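Local coordinates for protein epidermin leader peptide processing serine protease EpiP (Staphylococcus aureus subsp. aureus, PDB 3QFH) that probably cleaves the leader peptide from the precursor of the lantibiotic epidermin, acting as a subtilisin-like serine endopeptidase, at residues 56-59 / 65-68; 131-136 / 198-203; 218-223 / 265-270; 343-348 / 354-359; 390-395 / 411-416. All coordinates share one frame; numbering follows the deposited sequence.

Contact 1 of 5, residues 56-59 / 65-68; sequences IKMT and ALAN
Strand 53-59 and the end of helix 60-66 meet across a gap that puts the closest pair of alpha carbons, those of M58 and L66, 9.8 Å apart, so side chains alone bridge the distance. The two elements follow one another in the propeptide-like domain, whose beta-alpha-beta-beta-alpha-beta order and antiparallel sheet match the ferredoxin-like fold of subtilisin propeptides. I56 and M58, being two residues apart on the strand, both face the helix, and L66 reaches across to them. In L66, chi1 of -176° swings the branch toward the strand, and chi2 of 63° brings the methyl CD2 to both partners. I56 meets it tip to tip, its CD1 4.2 Å from L66 CD2. M58 comes in across the leucine at about a right angle, and its long unbranched chain, extended beyond CG, spans the gap. T59 caps the start of the helix, its OG1 hydrogen-bonded to the N of H62; a small hydroxyl side chain suits that N-cap place. L42, which touches both I56 and L66, also packs here, as do F33, L36, I73 and I76. Packing is tightest at the methionine end, where CE of M58 lies 3.4 Å from CD2 of L66, closer than usual for two methyl carbons, while SD of M58 stands at 3.9 Å from the same CD2.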
# COMPACT_ATOMS: atom_id res chain seq x y z
N ILE A 56 4.69 20.22 -12.53
CA ILE A 56 4.51 21.51 -13.16
C ILE A 56 3.81 21.33 -14.49
O ILE A 56 4.10 20.40 -15.25
CB ILE A 56 5.88 22.20 -13.34
CG1 ILE A 56 6.61 22.29 -11.99
CG2 ILE A 56 5.71 23.58 -13.98
CD1 ILE A 56 7.99 22.98 -12.07
N LYS A 57 2.88 22.22 -14.77
CA LYS A 57 2.17 22.17 -16.01
C LYS A 57 2.84 23.23 -16.89
O LYS A 57 2.88 24.41 -16.53
CB LYS A 57 0.68 22.46 -15.78
CG LYS A 57 -0.18 22.05 -16.95
CD LYS A 57 -1.68 22.23 -16.69
CE LYS A 57 -2.47 21.78 -17.91
NZ LYS A 57 -3.94 22.03 -17.80
N MET A 58 3.43 22.80 -18.00
CA MET A 58 4.11 23.73 -18.90
C MET A 58 4.25 23.20 -20.33
O MET A 58 4.06 22.01 -20.58
CB MET A 58 5.49 24.10 -18.34
CG MET A 58 6.39 22.95 -17.97
SD MET A 58 7.92 23.48 -17.11
CE MET A 58 8.56 21.90 -16.61
N THR A 59 4.55 24.10 -21.27
CA THR A 59 4.75 23.72 -22.67
C THR A 59 6.02 22.90 -22.78
O THR A 59 6.86 22.93 -21.88
CB THR A 59 4.88 24.95 -23.62
OG1 THR A 59 6.05 25.70 -23.28
CG2 THR A 59 3.63 25.83 -23.54
N ALA A 65 13.61 24.43 -21.57
CA ALA A 65 14.40 25.53 -21.06
C ALA A 65 14.67 25.31 -19.56
O ALA A 65 15.75 25.61 -19.07
CB ALA A 65 13.69 26.87 -21.28
N LEU A 66 13.66 24.81 -18.84
CA LEU A 66 13.79 24.57 -17.40
C LEU A 66 14.88 23.54 -17.09
O LEU A 66 15.54 23.63 -16.07
CB LEU A 66 12.44 24.13 -16.80
CG LEU A 66 12.41 23.93 -15.29
CD1 LEU A 66 12.69 25.25 -14.58
CD2 LEU A 66 11.07 23.37 -14.85
N ALA A 67 15.05 22.56 -17.97
CA ALA A 67 16.07 21.54 -17.81
C ALA A 67 17.49 22.12 -17.89
O ALA A 67 18.46 21.48 -17.49
CB ALA A 67 15.87 20.45 -18.86
N ASN A 68 17.62 23.35 -18.40
CA ASN A 68 18.92 24.00 -18.50
C ASN A 68 19.35 24.75 -17.23
O ASN A 68 20.45 25.31 -17.18
CB ASN A 68 18.94 24.94 -19.71
CG ASN A 68 18.80 24.18 -21.04
OD1 ASN A 68 19.15 23.01 -21.12
ND2 ASN A 68 18.30 24.86 -22.06

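Contact 2 of 5, residues 131-136 / 198-203; sequences TGVMKN and NKFTMY
M202 sends CG anti to its backbone N (chi1 170°) and then turns twice, at chi2 and chi3, so that its thioether curls round the backbone of G132. V133 has CG1 between its own N and carbonyl carbon (chi1 66°), which points CG2 at F200 and CG1 at M202. The methionine's CG lies 3.6 Å from CA of G132, and its CE comes to 3.4 Å from the carbonyl O of G132. An unbranched, flexible side chain suits this place, since it can follow the peptide closely. Glycine fits for a reason of its own: at its backbone angles a beta carbon would collide with the carbonyl O of T131. Segment 131-136 leaves the C-terminal end of strand 126-130 in the parallel sheet of the subtilase fold, just after D130, the aspartate of a probable Ser-His-Asp triad, and M202 on the neighbouring strand also touches D130. T131 and G132 continue the Asp-Thr-Gly signature of the family. Further along, CG2 of V133 meets the edge of the F200 ring near its plane, 4.0 Å from CZ. CG1 of the same valine lies 4.0 Å from CB of M202. S182 of helix 177-186 packs on V133, F200 and M202 alike.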
# COMPACT_ATOMS: atom_id res chain seq x y z
N THR A 131 -7.93 4.45 -1.53
CA THR A 131 -8.97 5.23 -2.20
C THR A 131 -9.85 6.09 -1.27
O THR A 131 -10.62 6.91 -1.75
CB THR A 131 -9.87 4.33 -3.10
OG1 THR A 131 -10.65 3.45 -2.30
CG2 THR A 131 -9.03 3.48 -4.07
N GLY A 132 -9.69 5.94 0.04
CA GLY A 132 -10.53 6.65 1.00
C GLY A 132 -11.19 5.58 1.84
O GLY A 132 -10.89 4.39 1.68
N VAL A 133 -12.08 5.98 2.75
CA VAL A 133 -12.78 5.01 3.59
C VAL A 133 -14.18 5.51 3.93
O VAL A 133 -14.44 6.72 3.99
CB VAL A 133 -12.01 4.77 4.93
CG1 VAL A 133 -12.01 6.06 5.80
CG2 VAL A 133 -12.63 3.62 5.72
N MET A 134 -15.09 4.56 4.14
CA MET A 134 -16.42 4.89 4.61
C MET A 134 -16.23 5.05 6.13
O MET A 134 -16.32 4.09 6.87
CB MET A 134 -17.39 3.76 4.29
CG MET A 134 -18.78 4.08 4.77
SD MET A 134 -19.92 2.76 4.55
CE MET A 134 -21.34 3.43 5.50
N LYS A 135 -15.94 6.27 6.59
CA LYS A 135 -15.65 6.49 8.00
C LYS A 135 -16.83 6.14 8.93
O LYS A 135 -16.63 5.88 10.09
CB LYS A 135 -15.20 7.93 8.25
CG LYS A 135 -16.29 8.97 8.11
CD LYS A 135 -15.70 10.34 8.23
CE LYS A 135 -16.76 11.40 8.38
NZ LYS A 135 -16.13 12.69 8.73
N ASN A 136 -18.05 6.12 8.40
CA ASN A 136 -19.22 5.80 9.21
C ASN A 136 -19.67 4.33 9.13
O ASN A 136 -20.73 4.00 9.60
CB ASN A 136 -20.37 6.77 8.87
CG ASN A 136 -20.06 8.21 9.29
OD1 ASN A 136 -19.34 8.45 10.26
ND2 ASN A 136 -20.60 9.18 8.55
N ASN A 198 -6.66 -0.84 17.47
CA ASN A 198 -5.80 0.21 16.95
C ASN A 198 -6.55 1.18 16.05
O ASN A 198 -7.45 0.79 15.29
CB ASN A 198 -4.61 -0.37 16.14
CG ASN A 198 -3.59 -1.08 17.02
OD1 ASN A 198 -3.80 -2.22 17.42
ND2 ASN A 198 -2.47 -0.41 17.30
N LYS A 199 -6.16 2.44 16.12
CA LYS A 199 -6.75 3.45 15.25
C LYS A 199 -6.03 3.38 13.92
O LYS A 199 -4.83 3.04 13.86
CB LYS A 199 -6.57 4.86 15.81
CG LYS A 199 -7.06 5.08 17.23
CD LYS A 199 -8.53 4.76 17.38
CE LYS A 199 -8.98 4.94 18.83
NZ LYS A 199 -10.40 4.56 19.07
N PHE A 200 -6.76 3.67 12.84
CA PHE A 200 -6.18 3.73 11.53
C PHE A 200 -6.43 5.13 11.00
O PHE A 200 -7.38 5.83 11.41
CB PHE A 200 -6.73 2.65 10.59
CG PHE A 200 -8.13 2.89 10.11
CD1 PHE A 200 -8.35 3.49 8.87
CD2 PHE A 200 -9.22 2.51 10.87
CE1 PHE A 200 -9.63 3.70 8.41
CE2 PHE A 200 -10.51 2.71 10.41
CZ PHE A 200 -10.72 3.32 9.19
N THR A 201 -5.54 5.54 10.11
CA THR A 201 -5.60 6.85 9.51
C THR A 201 -5.60 6.60 8.03
O THR A 201 -4.72 5.92 7.51
CB THR A 201 -4.37 7.69 9.88
OG1 THR A 201 -4.22 7.71 11.30
CG2 THR A 201 -4.53 9.09 9.39
N MET A 202 -6.57 7.16 7.33
CA MET A 202 -6.67 6.97 5.89
C MET A 202 -6.03 8.16 5.20
O MET A 202 -6.22 9.29 5.62
CB MET A 202 -8.13 6.80 5.47
CG MET A 202 -8.41 6.81 3.95
SD MET A 202 -7.60 5.52 3.01
CE MET A 202 -8.24 4.01 3.77
N TYR A 203 -5.24 7.88 4.17
CA TYR A 203 -4.67 8.93 3.33
C TYR A 203 -5.20 8.68 1.94
O TYR A 203 -4.79 7.73 1.27
CB TYR A 203 -3.16 8.95 3.40
CG TYR A 203 -2.69 9.37 4.78
CD1 TYR A 203 -2.48 10.70 5.09
CD2 TYR A 203 -2.50 8.42 5.80
CE1 TYR A 203 -2.05 11.09 6.36
CE2 TYR A 203 -2.10 8.81 7.06
CZ TYR A 203 -1.88 10.15 7.33
OH TYR A 203 -1.46 10.55 8.57

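Contact 3 of 5, residues 218-223 / 265-270; sequences KAIVQA and NYAKKK
V221 and Y266 cross at about a right angle, the valine's branched end set against the phenol ring. CG1 of V221 makes the closer approach, 3.8 Å from CE2 of Y266, and CG2 follows at 4.1 Å from CD2. The methyl stands oblique to the ring. A chi1 of -179° carries the tyrosine ring out from helix 254-269 toward helix 213-225; its OH is then hydrogen-bonded to OD1 of N225, so the polar end is satisfied while its ring carbons CD2 and CE2 pack on the valine. One residue back on the first helix and one further on along the second, CG2 of I220 lies 4.0 Å from CB of A267. The small alanine lets the backbones approach, the alpha carbons of V221 and A267 being 6.3 Å apart. These are neighbouring helices over the parallel sheet of the subtilase fold, each a connection in a beta-alpha-beta crossover, and I220 and A267 turn their apolar groups to strand 230-233. V221 also meets E50 and L51, and K218 makes a cation-pi contact with Y46. E50, L51 and Y46 belong to the propeptide-like part, consistent with the way a subtilisin propeptide lies across a pair of surface helices.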
# COMPACT_ATOMS: atom_id res chain seq x y z
N LYS A 218 3.63 11.79 -1.48
CA LYS A 218 3.30 12.81 -0.50
C LYS A 218 2.50 12.20 0.66
O LYS A 218 2.66 12.60 1.80
CB LYS A 218 2.56 13.97 -1.14
CG LYS A 218 2.44 15.18 -0.25
CD LYS A 218 1.75 16.32 -0.97
CE LYS A 218 1.71 17.58 -0.12
NZ LYS A 218 1.08 18.68 -0.87
N ALA A 219 1.65 11.22 0.36
CA ALA A 219 0.87 10.54 1.39
C ALA A 219 1.79 9.77 2.35
O ALA A 219 1.54 9.73 3.56
CB ALA A 219 -0.21 9.60 0.75
N ILE A 220 2.86 9.17 1.81
CA ILE A 220 3.81 8.44 2.65
C ILE A 220 4.51 9.42 3.59
O ILE A 220 4.65 9.16 4.78
CB ILE A 220 4.84 7.69 1.81
CG1 ILE A 220 4.13 6.59 1.02
CG2 ILE A 220 5.94 7.09 2.71
CD1 ILE A 220 5.02 5.86 0.10
N VAL A 221 4.94 10.55 3.05
CA VAL A 221 5.57 11.59 3.87
C VAL A 221 4.59 12.13 4.93
O VAL A 221 4.97 12.35 6.10
CB VAL A 221 6.10 12.75 2.97
CG1 VAL A 221 6.50 13.94 3.81
CG2 VAL A 221 7.29 12.26 2.11
N GLN A 222 3.35 12.35 4.53
CA GLN A 222 2.36 12.87 5.47
C GLN A 222 2.11 11.89 6.62
O GLN A 222 2.07 12.29 7.80
CB GLN A 222 1.04 13.16 4.75
CG GLN A 222 0.02 13.81 5.64
CD GLN A 222 0.48 15.18 6.09
OE1 GLN A 222 0.77 16.04 5.27
NE2 GLN A 222 0.55 15.37 7.40
N ALA A 223 1.96 10.61 6.27
CA ALA A 223 1.72 9.54 7.24
C ALA A 223 2.86 9.45 8.25
O ALA A 223 2.63 9.32 9.46
CB ALA A 223 1.53 8.20 6.53
N ASN A 265 12.21 6.01 2.28
CA ASN A 265 13.39 6.20 3.13
C ASN A 265 13.15 7.31 4.14
O ASN A 265 13.68 7.27 5.25
CB ASN A 265 14.63 6.44 2.28
CG ASN A 265 15.01 5.21 1.44
OD1 ASN A 265 14.54 4.10 1.69
ND2 ASN A 265 15.88 5.41 0.46
N TYR A 266 12.35 8.29 3.75
CA TYR A 266 11.96 9.36 4.65
C TYR A 266 11.14 8.74 5.80
O TYR A 266 11.39 9.02 6.98
CB TYR A 266 11.16 10.43 3.91
CG TYR A 266 10.72 11.61 4.77
CD1 TYR A 266 11.49 12.76 4.86
CD2 TYR A 266 9.53 11.56 5.48
CE1 TYR A 266 11.07 13.84 5.64
CE2 TYR A 266 9.11 12.61 6.25
CZ TYR A 266 9.88 13.75 6.33
OH TYR A 266 9.45 14.79 7.10
N ALA A 267 10.18 7.88 5.45
CA ALA A 267 9.36 7.21 6.46
C ALA A 267 10.25 6.43 7.40
O ALA A 267 10.04 6.48 8.60
CB ALA A 267 8.31 6.29 5.83
N LYS A 268 11.24 5.72 6.85
CA LYS A 268 12.16 4.93 7.68
C LYS A 268 12.92 5.83 8.66
O LYS A 268 13.06 5.49 9.82
CB LYS A 268 13.16 4.18 6.81
CG LYS A 268 14.17 3.33 7.60
CD LYS A 268 15.30 2.89 6.67
CE LYS A 268 16.45 2.20 7.41
NZ LYS A 268 16.00 0.93 8.04
N LYS A 269 13.38 6.99 8.20
CA LYS A 269 14.09 7.93 9.06
C LYS A 269 13.17 8.41 10.20
O LYS A 269 13.62 8.66 11.29
CB LYS A 269 14.59 9.13 8.25
CG LYS A 269 15.41 10.12 9.09
CD LYS A 269 15.84 11.36 8.29
CE LYS A 269 14.64 12.21 7.90
NZ LYS A 269 15.04 13.53 7.34
N LYS A 270 11.88 8.52 9.93
CA LYS A 270 10.91 8.93 10.93
C LYS A 270 10.44 7.77 11.81
O LYS A 270 9.53 7.95 12.62
CB LYS A 270 9.68 9.57 10.26
CG LYS A 270 10.00 10.72 9.32
CD LYS A 270 10.62 11.92 9.99
CE LYS A 270 9.61 12.76 10.72
NZ LYS A 270 10.26 14.04 11.12

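Contact 4 of 5, residues 343-348 / 354-359; sequences GSFAYL and DKWMNE
W356 has L348 over one face of its indole: CB of L348 stands 3.5 Å from the centroid of the five-membered ring and 10° off its normal, a CH-pi contact. CD1 of the same leucine continues over the ring junction, 3.6 Å from CD2 of W356. At the indole edge, in its plane, lies CB of Y347, 4.0 Å from CD1 of W356. F345 presents its own ring edge, CE1 approaching CZ2 of W356 to 4.3 Å. A broad flat residue suits the spot because it touches three side chains at once, and a branched aliphatic one suits the face. With chi1 at 172° in L348 and 178° in W356, both side chains are carried out from the backbone so that the leucine lies across the indole face. The fold here is a helical run, 346-358, on the surface of the subtilase domain. Residues eight apart in a straight helix would be more than two turns apart, yet the alpha carbons of L348 and W356 are 5.4 Å apart, so the run must turn back sharply. At its start the hydroxyl of S344 accepts from the N of A346 in an ST turn. At its far end ND2 of N358 binds OD1 of D354, one turn earlier. NE1 of W356 and the backbone N of L348 both donate to OE1 of E365 in the following helix 361-365, while OE2 takes the N of Y347.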
# COMPACT_ATOMS: atom_id res chain seq x y z
N GLY A 343 -6.69 -14.78 -0.89
CA GLY A 343 -7.70 -15.45 -1.67
C GLY A 343 -7.25 -16.11 -2.94
O GLY A 343 -6.07 -16.25 -3.21
N SER A 344 -8.23 -16.55 -3.71
CA SER A 344 -7.96 -17.23 -4.97
C SER A 344 -9.23 -17.26 -5.82
O SER A 344 -10.34 -17.06 -5.30
CB SER A 344 -7.53 -18.68 -4.68
OG SER A 344 -7.41 -19.44 -5.88
N PHE A 345 -9.05 -17.50 -7.11
CA PHE A 345 -10.17 -17.64 -8.04
C PHE A 345 -10.09 -18.99 -8.73
O PHE A 345 -10.73 -19.19 -9.77
CB PHE A 345 -10.21 -16.50 -9.08
CG PHE A 345 -10.56 -15.16 -8.49
CD1 PHE A 345 -11.83 -14.91 -8.04
CD2 PHE A 345 -9.61 -14.17 -8.38
CE1 PHE A 345 -12.16 -13.67 -7.46
CE2 PHE A 345 -9.93 -12.94 -7.82
CZ PHE A 345 -11.21 -12.69 -7.37
N ALA A 346 -9.34 -19.93 -8.14
CA ALA A 346 -9.18 -21.27 -8.72
C ALA A 346 -10.53 -21.95 -8.92
O ALA A 346 -10.79 -22.52 -9.95
CB ALA A 346 -8.27 -22.13 -7.86
N TYR A 347 -11.39 -21.87 -7.91
CA TYR A 347 -12.70 -22.48 -8.01
C TYR A 347 -13.55 -21.87 -9.12
O TYR A 347 -14.23 -22.59 -9.84
CB TYR A 347 -13.48 -22.35 -6.72
CG TYR A 347 -13.07 -23.29 -5.63
CD1 TYR A 347 -12.87 -24.66 -5.89
CD2 TYR A 347 -12.99 -22.85 -4.33
CE1 TYR A 347 -12.54 -25.53 -4.87
CE2 TYR A 347 -12.68 -23.70 -3.31
CZ TYR A 347 -12.46 -25.03 -3.57
OH TYR A 347 -12.14 -25.83 -2.52
N LEU A 348 -13.52 -20.55 -9.22
CA LEU A 348 -14.27 -19.83 -10.24
C LEU A 348 -13.83 -20.28 -11.61
O LEU A 348 -14.65 -20.60 -12.46
CB LEU A 348 -14.08 -18.31 -10.08
CG LEU A 348 -14.65 -17.41 -11.18
CD1 LEU A 348 -16.14 -17.63 -11.31
CD2 LEU A 348 -14.33 -15.94 -10.88
N ASP A 354 -21.85 -19.65 -12.22
CA ASP A 354 -23.04 -20.22 -11.58
C ASP A 354 -22.70 -21.07 -10.35
O ASP A 354 -23.07 -20.74 -9.23
CB ASP A 354 -23.85 -21.03 -12.61
CG ASP A 354 -25.12 -21.66 -12.03
OD1 ASP A 354 -25.37 -21.50 -10.80
OD2 ASP A 354 -25.86 -22.32 -12.79
N LYS A 355 -21.96 -22.15 -10.58
CA LYS A 355 -21.58 -23.06 -9.50
C LYS A 355 -20.74 -22.37 -8.42
O LYS A 355 -20.89 -22.67 -7.23
CB LYS A 355 -20.87 -24.27 -10.11
CG LYS A 355 -20.41 -25.31 -9.11
CD LYS A 355 -20.07 -26.65 -9.79
CE LYS A 355 -19.61 -27.69 -8.75
NZ LYS A 355 -19.23 -28.99 -9.35
N TRP A 356 -19.88 -21.42 -8.84
CA TRP A 356 -19.03 -20.70 -7.91
C TRP A 356 -19.81 -19.87 -6.89
O TRP A 356 -19.49 -19.89 -5.68
CB TRP A 356 -18.07 -19.79 -8.71
CG TRP A 356 -17.12 -18.91 -7.92
CD1 TRP A 356 -15.99 -19.30 -7.26
CD2 TRP A 356 -17.16 -17.48 -7.82
NE1 TRP A 356 -15.36 -18.22 -6.71
CE2 TRP A 356 -16.05 -17.08 -7.05
CE3 TRP A 356 -18.04 -16.49 -8.28
CZ2 TRP A 356 -15.80 -15.76 -6.73
CZ3 TRP A 356 -17.79 -15.18 -7.96
CH2 TRP A 356 -16.69 -14.82 -7.18
N MET A 357 -20.82 -19.15 -7.34
CA MET A 357 -21.56 -18.27 -6.41
C MET A 357 -22.72 -18.96 -5.69
O MET A 357 -23.10 -18.53 -4.61
CB MET A 357 -22.07 -16.99 -7.12
CG MET A 357 -23.10 -17.19 -8.21
SD MET A 357 -23.83 -15.63 -8.86
CE MET A 357 -24.71 -15.04 -7.40
N ASN A 358 -23.26 -20.01 -6.28
CA ASN A 358 -24.43 -20.69 -5.72
C ASN A 358 -24.16 -22.00 -5.00
O ASN A 358 -25.05 -22.49 -4.32
CB ASN A 358 -25.47 -20.94 -6.82
CG ASN A 358 -26.04 -19.66 -7.37
OD1 ASN A 358 -26.33 -18.70 -6.63
ND2 ASN A 358 -26.23 -19.63 -8.69
N GLU A 359 -22.96 -22.56 -5.14
CA GLU A 359 -22.61 -23.81 -4.43
C GLU A 359 -21.50 -23.63 -3.40
O GLU A 359 -20.78 -24.57 -3.06
CB GLU A 359 -22.30 -24.94 -5.40
CG GLU A 359 -23.49 -25.33 -6.28
CD GLU A 359 -23.25 -26.63 -7.06
OE1 GLU A 359 -22.27 -27.35 -6.76
OE2 GLU A 359 -24.04 -26.94 -7.98

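Contact 5 of 5, residues 390-395 / 411-416; sequences SGALAL and ELLYQH. With SO4 (sulfate ion), chain M.
L413 carries the whole of its segment's side of this contact, meeting both A392 and L393 with no other residue of 411-416 in touch with 390-395. The unusual feature is the economy of it: between these two segments one leucine packs against a leucine and an alanine, the nearest alpha carbons, of L393 and L413, being 7.1 Å apart. Beyond them the helices also meet through L412, which touches I396. The two leucines cross at about a right angle. CD2 of L413 lies 3.9 Å from CD2 of L393 and 4.0 Å from CG of L393, so the methyl rests on the fork of the other side chain. Its partner methyl, CD1, points to A392, whose CB is 4.4 Å away, a looser contact. Chi1 of 175° aims L413 inward, whereas L393 sets out to the side (chi1 -74°) and its end comes nearer L413. Helix 382-400 is the long buried helix of the subtilase fold, with S383, the probable nucleophile, at its N-terminal end. Its L393 also touches I273 and V275 of the parallel sheet, S390 is hydrogen-bonded to N232, and L433 packs on L413 and A392. Two residues on from L413, NE2 of Q415 makes a weak hydrogen bond of 3.4 Å to O1 of a sulfate, probably from the crystallisation liquor, also bound by ND1 of H430. The chemistry is thus divided by side of the helix: apolar contacts without directional bonds face inward, while Q415, weakly bonded to the sulfate, faces outward.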
# COMPACT_ATOMS: atom_id res chain seq x y z
N SER A 390 0.28 -5.44 8.03
CA SER A 390 0.39 -4.11 8.66
C SER A 390 -0.20 -4.15 10.07
O SER A 390 0.38 -3.63 11.04
CB SER A 390 -0.31 -3.01 7.85
OG SER A 390 0.30 -2.80 6.59
N GLY A 391 -1.39 -4.71 10.18
CA GLY A 391 -2.04 -4.85 11.49
C GLY A 391 -1.20 -5.62 12.49
O GLY A 391 -1.09 -5.22 13.65
N ALA A 392 -0.59 -6.72 12.03
CA ALA A 392 0.27 -7.55 12.86
C ALA A 392 1.46 -6.76 13.40
O ALA A 392 1.80 -6.85 14.61
CB ALA A 392 0.74 -8.81 12.07
N LEU A 393 2.09 -5.96 12.54
CA LEU A 393 3.22 -5.12 12.98
C LEU A 393 2.81 -4.11 14.03
O LEU A 393 3.59 -3.79 14.95
CB LEU A 393 3.87 -4.42 11.80
CG LEU A 393 4.72 -5.30 10.89
CD1 LEU A 393 4.94 -4.64 9.55
CD2 LEU A 393 6.06 -5.60 11.57
N ALA A 394 1.60 -3.57 13.90
CA ALA A 394 1.10 -2.63 14.90
C ALA A 394 0.97 -3.36 16.24
O ALA A 394 1.34 -2.82 17.31
CB ALA A 394 -0.23 -2.01 14.48
N LEU A 395 0.47 -4.58 16.20
CA LEU A 395 0.32 -5.40 17.42
C LEU A 395 1.65 -5.73 18.07
O LEU A 395 1.79 -5.68 19.30
CB LEU A 395 -0.42 -6.69 17.12
CG LEU A 395 -1.88 -6.61 16.67
CD1 LEU A 395 -2.42 -8.01 16.37
CD2 LEU A 395 -2.72 -5.90 17.73
N GLU A 411 11.84 -7.85 12.37
CA GLU A 411 12.60 -9.08 12.62
C GLU A 411 11.83 -10.08 13.47
O GLU A 411 11.94 -11.27 13.25
CB GLU A 411 13.99 -8.79 13.23
CG GLU A 411 14.90 -8.06 12.22
CD GLU A 411 14.98 -8.81 10.86
OE1 GLU A 411 15.25 -10.03 10.86
OE2 GLU A 411 14.79 -8.18 9.79
N LEU A 412 11.05 -9.59 14.43
CA LEU A 412 10.23 -10.47 15.24
C LEU A 412 9.15 -11.11 14.33
O LEU A 412 8.92 -12.32 14.36
CB LEU A 412 9.64 -9.70 16.42
CG LEU A 412 8.94 -10.54 17.50
CD1 LEU A 412 9.00 -9.84 18.86
CD2 LEU A 412 7.49 -10.90 17.10
N LEU A 413 8.53 -10.29 13.48
CA LEU A 413 7.53 -10.79 12.54
C LEU A 413 8.15 -11.90 11.68
O LEU A 413 7.61 -13.00 11.58
CB LEU A 413 7.01 -9.64 11.65
CG LEU A 413 6.04 -10.03 10.52
CD1 LEU A 413 4.68 -10.40 11.09
CD2 LEU A 413 5.87 -8.91 9.50
N TYR A 414 9.31 -11.63 11.10
CA TYR A 414 9.94 -12.60 10.21
C TYR A 414 10.40 -13.90 10.86
O TYR A 414 10.30 -14.96 10.23
CB TYR A 414 11.14 -11.99 9.48
CG TYR A 414 10.80 -10.88 8.49
CD1 TYR A 414 9.51 -10.72 7.98
CD2 TYR A 414 11.82 -10.09 7.95
CE1 TYR A 414 9.22 -9.73 7.05
CE2 TYR A 414 11.54 -9.11 6.99
CZ TYR A 414 10.24 -8.94 6.54
OH TYR A 414 9.96 -7.97 5.62
N GLN A 415 10.93 -13.82 12.07
CA GLN A 415 11.49 -14.97 12.76
C GLN A 415 10.53 -15.70 13.68
O GLN A 415 10.68 -16.89 13.84
CB GLN A 415 12.72 -14.54 13.58
CG GLN A 415 13.83 -13.94 12.75
CD GLN A 415 14.36 -14.90 11.70
OE1 GLN A 415 14.49 -16.11 11.95
NE2 GLN A 415 14.69 -14.38 10.53
N HIS A 416 9.58 -14.99 14.28
CA HIS A 416 8.63 -15.62 15.21
C HIS A 416 7.17 -15.38 14.88
O HIS A 416 6.31 -15.84 15.60
CB HIS A 416 8.89 -15.11 16.65
CG HIS A 416 10.30 -15.28 17.10
ND1 HIS A 416 10.76 -16.44 17.68
CD2 HIS A 416 11.37 -14.45 17.00
CE1 HIS A 416 12.05 -16.31 17.94
NE2 HIS A 416 12.44 -15.11 17.54
S SO4 M . 14.16 -17.90 8.08
O1 SO4 M . 15.17 -16.87 8.30
O2 SO4 M . 14.75 -19.20 7.81
O3 SO4 M . 13.30 -17.96 9.26
O4 SO4 M . 13.35 -17.53 6.92

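Overall arrangement
Contacts 2, 3 and 5 belong to the body of the subtilase domain. Contacts 2 and 3, with centres about 18 Å apart, touch through Y203, which packs on Q222, A223 and A219. Contacts 2 and 5 meet where N198 lies against L395 and A394, their centres about 21 Å apart. Contact 2 adjoins D130 of the probable catalytic triad through M202, while contact 5 lies further along the helix that carries S383. Contact 1 lies in the propeptide-like domain, about 27 Å from contact 3 between centres, contact 3 being the one that faces that domain. Contact 4 is a surface feature, about 52 Å from contact 1 between centres and on the opposite side of the chain's centre.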